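Local coordinates for protein NalD (PDB 5DAJ) that represses transcription of the MexAB-OprM multidrug efflux pump genes in Pseudomonas aeruginosa as a TetR-family regulator, with novobiocin binding to it inducing pump expression, at residues A18-F23 / L109-Q114; L62-L67 / Q102-R107. All coordinates share one frame; numbering follows the deposited sequence.

Contact 1: A18-F23 / L109-Q114; sequences AAEELF and LTILMQ
Ile-111 and Phe-23 meet where the first helix of the TetR-type DNA-binding region, helix 6-26, faces helix 103-114 of the C-terminal region. Their CA atoms are the nearest across the two segments, 6.5 Å apart, and the contact is small, burying 137 Å² in total. Followed outward from CB, the Ile-111 side chain forks. CG2 lies 3.9 Å from Phe-23 CB and stands obliquely to the ring. The other branch has CG1 anti to its own carbonyl carbon (chi1 -69°), passes Phe-23 CB at 4.0 Å and stays extended (chi2 164°), which carries CD1 forward to helix 6-26. There CD1 lies 3.7 Å from Phe-23 CB and 4.2 Å from Glu-20 CG, so the methyl touches both Phe-23 and Glu-20, three residues apart on the same helix. Phe-23 thus offers chiefly its CB. Its ring leads off toward Val-28 and Thr-31, with one face under the methyl of Ala-19 from the preceding turn. No hydrogen bond crosses between the segments, and all three touching residues are buried. Phe-58 of helix 54-63 also packs on Ile-111, adding a third apolar side chain beside the Ile-111–Phe-23 pair, at the junction between the DNA-binding and C-terminal regions. The outermost atom of the isoleucine finishes against backbone: Ile-111 CD1 comes to 3.4 Å from the carbonyl oxygen Glu-20 O.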
loop_
_atom_site.group_PDB
_atom_site.type_symbol
_atom_site.label_atom_id
_atom_site.label_comp_id
_atom_site.label_asym_id
_atom_site.label_seq_id
_atom_site.Cartn_x
_atom_site.Cartn_y
_atom_site.Cartn_z
ATOM N N ALA A 18 12.169 -1.342 21.926
ATOM C CA ALA A 18 12.295 -2.807 21.879
ATOM C C ALA A 18 11.305 -3.437 20.904
ATOM O O ALA A 18 11.690 -4.209 20.024
ATOM C CB ALA A 18 12.095 -3.406 23.261
ATOM N N ALA A 19 10.042 -3.049 21.037
ATOM C CA ALA A 19 8.984 -3.504 20.133
ATOM C C ALA A 19 9.244 -3.115 18.670
ATOM O O ALA A 19 8.987 -3.903 17.750
ATOM C CB ALA A 19 7.639 -2.953 20.581
ATOM N N GLU A 20 9.709 -1.880 18.468
ATOM C CA GLU A 20 10.046 -1.365 17.129
ATOM C C GLU A 20 11.071 -2.279 16.463
ATOM O O GLU A 20 10.865 -2.734 15.343
ATOM C CB GLU A 20 10.571 0.071 17.218
ATOM C CG GLU A 20 10.931 0.729 15.891
ATOM C CD GLU A 20 11.574 2.097 16.066
ATOM O OE1 GLU A 20 11.175 2.849 16.977
ATOM O OE2 GLU A 20 12.485 2.429 15.277
ATOM N N GLU A 21 12.145 -2.578 17.181
ATOM C CA GLU A 21 13.204 -3.477 16.681
ATOM C C GLU A 21 12.681 -4.903 16.418
ATOM O O GLU A 21 12.962 -5.491 15.363
ATOM C CB GLU A 21 14.373 -3.487 17.686
ATOM C CG GLU A 21 15.584 -4.306 17.436
ATOM C CD GLU A 21 16.232 -4.812 18.721
ATOM O OE1 GLU A 21 16.008 -5.971 19.180
ATOM O OE2 GLU A 21 16.960 -4.003 19.299
ATOM N N LEU A 22 11.903 -5.436 17.358
ATOM C CA LEU A 22 11.355 -6.804 17.234
ATOM C C LEU A 22 10.341 -6.942 16.099
ATOM O O LEU A 22 10.456 -7.858 15.279
ATOM C CB LEU A 22 10.729 -7.300 18.540
ATOM C CG LEU A 22 11.683 -8.089 19.437
ATOM C CD1 LEU A 22 12.493 -7.156 20.318
ATOM C CD2 LEU A 22 10.913 -9.077 20.292
ATOM N N PHE A 23 9.355 -6.046 16.069
ATOM C CA PHE A 23 8.360 -6.010 14.985
ATOM C C PHE A 23 9.048 -5.955 13.631
ATOM O O PHE A 23 8.683 -6.692 12.709
ATOM C CB PHE A 23 7.433 -4.789 15.089
ATOM C CG PHE A 23 6.443 -4.833 16.222
ATOM C CD1 PHE A 23 6.115 -6.017 16.889
ATOM C CD2 PHE A 23 5.792 -3.668 16.595
ATOM C CE1 PHE A 23 5.188 -6.020 17.912
ATOM C CE2 PHE A 23 4.860 -3.664 17.625
ATOM C CZ PHE A 23 4.556 -4.843 18.281
ATOM N N LEU A 109 7.044 2.915 9.709
ATOM C CA LEU A 109 6.169 2.766 8.536
ATOM C C LEU A 109 6.438 1.478 7.771
ATOM O O LEU A 109 5.502 0.894 7.218
ATOM C CB LEU A 109 6.253 3.962 7.590
ATOM C CG LEU A 109 5.623 5.247 8.113
ATOM C CD1 LEU A 109 5.816 6.329 7.075
ATOM C CD2 LEU A 109 4.145 5.112 8.422
ATOM N N THR A 110 7.690 1.022 7.760
ATOM C CA THR A 110 8.019 -0.291 7.169
ATOM C C THR A 110 7.314 -1.377 7.978
ATOM O O THR A 110 6.815 -2.346 7.409
ATOM C CB THR A 110 9.580 -0.585 7.159
ATOM O OG1 THR A 110 10.310 0.451 6.503
ATOM C CG2 THR A 110 10.004 -1.878 6.480
ATOM N N ILE A 111 7.237 -1.204 9.295
ATOM C CA ILE A 111 6.469 -2.151 10.119
ATOM C C ILE A 111 4.992 -2.146 9.709
ATOM O O ILE A 111 4.404 -3.201 9.449
ATOM C CB ILE A 111 6.562 -1.844 11.627
ATOM C CG1 ILE A 111 7.967 -2.123 12.143
ATOM C CG2 ILE A 111 5.564 -2.689 12.395
ATOM C CD1 ILE A 111 8.249 -1.498 13.488
ATOM N N LEU A 112 4.421 -0.947 9.660
ATOM C CA LEU A 112 3.006 -0.748 9.329
ATOM C C LEU A 112 2.583 -1.387 8.005
ATOM O O LEU A 112 1.552 -2.052 7.917
ATOM C CB LEU A 112 2.671 0.741 9.278
ATOM C CG LEU A 112 1.277 1.088 8.754
ATOM C CD1 LEU A 112 0.219 0.453 9.633
ATOM C CD2 LEU A 112 1.076 2.595 8.680
HETATM N N MSE A 113 3.391 -1.192 6.983
HETATM C CA MSE A 113 3.011 -1.600 5.629
HETATM C C MSE A 113 3.601 -2.892 5.166
HETATM O O MSE A 113 3.181 -3.440 4.152
HETATM C CB MSE A 113 3.457 -0.507 4.689
HETATM C CG MSE A 113 2.802 0.793 5.138
HETATM SE SE MSE A 113 3.036 2.145 3.759
HETATM C CE MSE A 113 2.007 3.573 4.657
ATOM N N GLN A 114 4.524 -3.428 5.944
ATOM C CA GLN A 114 5.314 -4.586 5.530
ATOM C C GLN A 114 5.461 -5.724 6.538
ATOM O O GLN A 114 5.621 -6.892 6.139
ATOM C CB GLN A 114 6.699 -4.099 5.173
ATOM C CG GLN A 114 7.364 -4.879 4.073
ATOM C CD GLN A 114 7.242 -4.164 2.769
ATOM O OE1 GLN A 114 7.550 -2.963 2.674
ATOM N NE2 GLN A 114 6.766 -4.881 1.750
#

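Contact 2: L62-L67 / Q102-R107; sequences LNQVRL and QEKKRR
Gln-64 NE2 is hydrogen-bonded to the main-chain oxygen of Met-61, three residues back, and the amide held by that bond lies against the Lys-104 side chain. The two chains cross at about a right angle. Lys-104 CE is 3.8 Å from Gln-64 OE1 and 3.9 Å from Gln-64 NE2, so a methylene meets both ends of the amide. Lys-104 NZ, at 4.2 Å from Gln-64 OE1, makes no hydrogen bond to it: the lysine runs out extended and bends only at its last torsion (chi4 64°), and its ammonium forms a salt bridge with Glu-20 OE1 of helix 6-26.

One residue on, Val-65 provides the apolar half. It faces the start of helix 103-114, where the CA atoms of Val-65 and Lys-105 are the nearest pair at 5.7 Å. Val-65 CG2 rests on the backbone, 3.6 Å from Lys-105 CA, while Val-65 CG1 lies 3.8 Å from Lys-105 CG. The lysine presents this methylene because its CG stands anti to the backbone N (chi1 -162°). Ile-108, a turn further along helix 103-114, packs on both Gln-64 and Val-65.

The contact therefore joins the chain around the end of helix 54-63, which follows the predicted helix-turn-helix, to the first turn of a C-terminal-region helix. Its 210 Å² is buried without a hydrogen bond between the segments. Both lysines contribute aliphatic carbon here, Lys-104 while its charge is spent on Glu-20; its CE methylene, next to the ammonium, is probably somewhat polarised toward Gln-64 OE1.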
loop_
_atom_site.group_PDB
_atom_site.type_symbol
_atom_site.label_atom_id
_atom_site.label_comp_id
_atom_site.label_asym_id
_atom_site.label_seq_id
_atom_site.Cartn_x
_atom_site.Cartn_y
_atom_site.Cartn_z
ATOM N N LEU A 62 2.867 4.089 16.494
ATOM C CA LEU A 62 2.560 4.877 15.317
ATOM C C LEU A 62 2.369 6.340 15.608
ATOM O O LEU A 62 2.740 7.175 14.851
ATOM C CB LEU A 62 1.320 4.353 14.659
ATOM C CG LEU A 62 1.472 2.981 14.058
ATOM C CD1 LEU A 62 0.110 2.413 13.778
ATOM C CD2 LEU A 62 2.253 3.075 12.782
ATOM N N ASN A 63 1.760 6.640 16.718
ATOM C CA ASN A 63 1.554 8.026 17.168
ATOM C C ASN A 63 2.829 8.846 17.265
ATOM O O ASN A 63 2.792 10.054 17.037
ATOM C CB ASN A 63 0.875 8.060 18.540
ATOM C CG ASN A 63 -0.611 7.857 18.472
ATOM O OD1 ASN A 63 -1.205 7.754 17.394
ATOM N ND2 ASN A 63 -1.234 7.797 19.647
ATOM N N GLN A 64 3.942 8.186 17.594
ATOM C CA GLN A 64 5.268 8.832 17.638
ATOM C C GLN A 64 5.646 9.498 16.303
ATOM O O GLN A 64 6.477 10.401 16.271
ATOM C CB GLN A 64 6.367 7.814 17.988
ATOM C CG GLN A 64 6.255 7.129 19.355
ATOM C CD GLN A 64 7.294 6.028 19.568
ATOM O OE1 GLN A 64 8.111 6.091 20.486
ATOM N NE2 GLN A 64 7.266 5.013 18.712
ATOM N N VAL A 65 5.020 9.039 15.221
ATOM C CA VAL A 65 5.377 9.363 13.832
ATOM C C VAL A 65 4.277 10.078 13.009
ATOM O O VAL A 65 4.538 10.565 11.903
ATOM C CB VAL A 65 5.875 8.048 13.166
ATOM C CG1 VAL A 65 5.376 7.832 11.731
ATOM C CG2 VAL A 65 7.390 7.986 13.263
ATOM N N ARG A 66 3.074 10.200 13.559
ATOM C CA ARG A 66 1.933 10.854 12.897
ATOM C C ARG A 66 1.717 12.339 13.184
ATOM O O ARG A 66 1.817 12.750 14.312
ATOM C CB ARG A 66 0.656 10.198 13.369
ATOM C CG ARG A 66 0.266 8.910 12.699
ATOM C CD ARG A 66 -1.119 8.554 13.181
ATOM N NE ARG A 66 -1.428 7.144 13.119
ATOM C CZ ARG A 66 -1.885 6.458 14.150
ATOM N NH1 ARG A 66 -2.064 7.055 15.311
ATOM N NH2 ARG A 66 -2.151 5.178 14.026
ATOM N N LEU A 67 1.386 13.140 12.175
ATOM C CA LEU A 67 1.099 14.578 12.387
ATOM C C LEU A 67 -0.249 14.720 13.085
ATOM O O LEU A 67 -1.233 14.128 12.631
ATOM C CB LEU A 67 1.071 15.404 11.070
ATOM C CG LEU A 67 2.417 15.928 10.551
ATOM C CD1 LEU A 67 2.325 16.339 9.087
ATOM C CD2 LEU A 67 2.918 17.094 11.392
ATOM N N GLN A 102 14.217 10.812 7.996
ATOM C CA GLN A 102 13.759 10.367 9.328
ATOM C C GLN A 102 13.741 8.842 9.479
ATOM O O GLN A 102 12.746 8.195 9.149
ATOM C CB GLN A 102 12.376 10.932 9.618
ATOM C CG GLN A 102 12.358 12.438 9.814
ATOM C CD GLN A 102 10.945 13.000 9.911
ATOM O OE1 GLN A 102 10.024 12.318 10.374
ATOM N NE2 GLN A 102 10.764 14.241 9.469
ATOM N N GLU A 103 14.843 8.285 9.986
ATOM C CA GLU A 103 14.995 6.832 10.152
ATOM C C GLU A 103 13.891 6.207 11.013
ATOM O O GLU A 103 13.389 5.131 10.672
ATOM C CB GLU A 103 16.355 6.475 10.753
ATOM C CG GLU A 103 16.622 4.970 10.827
ATOM C CD GLU A 103 18.038 4.602 11.255
ATOM O OE1 GLU A 103 18.272 3.398 11.499
ATOM O OE2 GLU A 103 18.917 5.493 11.348
ATOM N N LYS A 104 13.529 6.873 12.111
ATOM C CA LYS A 104 12.473 6.360 12.996
ATOM C C LYS A 104 11.160 6.182 12.223
ATOM O O LYS A 104 10.515 5.128 12.322
ATOM C CB LYS A 104 12.204 7.257 14.211
ATOM C CG LYS A 104 11.484 6.514 15.333
ATOM C CD LYS A 104 11.130 7.403 16.522
ATOM C CE LYS A 104 10.641 6.599 17.738
ATOM N NZ LYS A 104 11.645 5.680 18.347
ATOM N N LYS A 105 10.792 7.219 11.459
ATOM C CA LYS A 105 9.602 7.197 10.589
ATOM C C LYS A 105 9.669 6.038 9.603
ATOM O O LYS A 105 8.712 5.284 9.444
ATOM C CB LYS A 105 9.456 8.514 9.806
ATOM C CG LYS A 105 8.066 8.789 9.211
ATOM C CD LYS A 105 8.115 9.948 8.199
ATOM C CE LYS A 105 6.921 10.889 8.265
ATOM N NZ LYS A 105 5.790 10.437 7.408
ATOM N N ARG A 106 10.814 5.917 8.942
ATOM C CA ARG A 106 11.039 4.862 7.956
ATOM C C ARG A 106 10.834 3.492 8.606
ATOM O O ARG A 106 10.064 2.686 8.091
ATOM C CB ARG A 106 12.439 4.961 7.346
ATOM C CG ARG A 106 12.701 3.999 6.191
ATOM C CD ARG A 106 14.181 3.900 5.875
ATOM N NE ARG A 106 14.854 5.206 5.943
ATOM C CZ ARG A 106 15.953 5.493 6.651
ATOM N NH1 ARG A 106 16.599 4.568 7.364
ATOM N NH2 ARG A 106 16.431 6.734 6.622
ATOM N N ARG A 107 11.491 3.266 9.740
ATOM C CA ARG A 107 11.407 1.984 10.459
ATOM C C ARG A 107 9.962 1.612 10.838
ATOM O O ARG A 107 9.496 0.510 10.538
ATOM C CB ARG A 107 12.296 1.989 11.711
ATOM C CG ARG A 107 13.793 1.994 11.407
ATOM C CD ARG A 107 14.657 2.257 12.645
ATOM N NE ARG A 107 14.382 1.327 13.744
ATOM C CZ ARG A 107 14.942 0.127 13.921
ATOM N NH1 ARG A 107 15.857 -0.351 13.085
ATOM N NH2 ARG A 107 14.581 -0.619 14.960
#

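How the contacts relate
Contacts 1 and 2 lie about 10 Å apart, centre to centre, and share helix 103-114: its first turn meets the chain around the end of helix 54-63, and its later part meets helix 6-26. Charge couples them. Glu-20 OE2 forms a salt bridge with Arg-107 NE at 2.7 Å and Glu-20 OE1 another with Lys-104 NZ at 3.2 Å, so one carboxylate of contact 1 binds two cations of contact 2. Apolar packing adds a second link, Leu-112 CB to Leu-62 CD2 at 4.2 Å. Together they join the first DNA-binding helix, 6-26, and the connecting helix 54-63 to helix 103-114, at the interface between the DNA-binding and C-terminal regions.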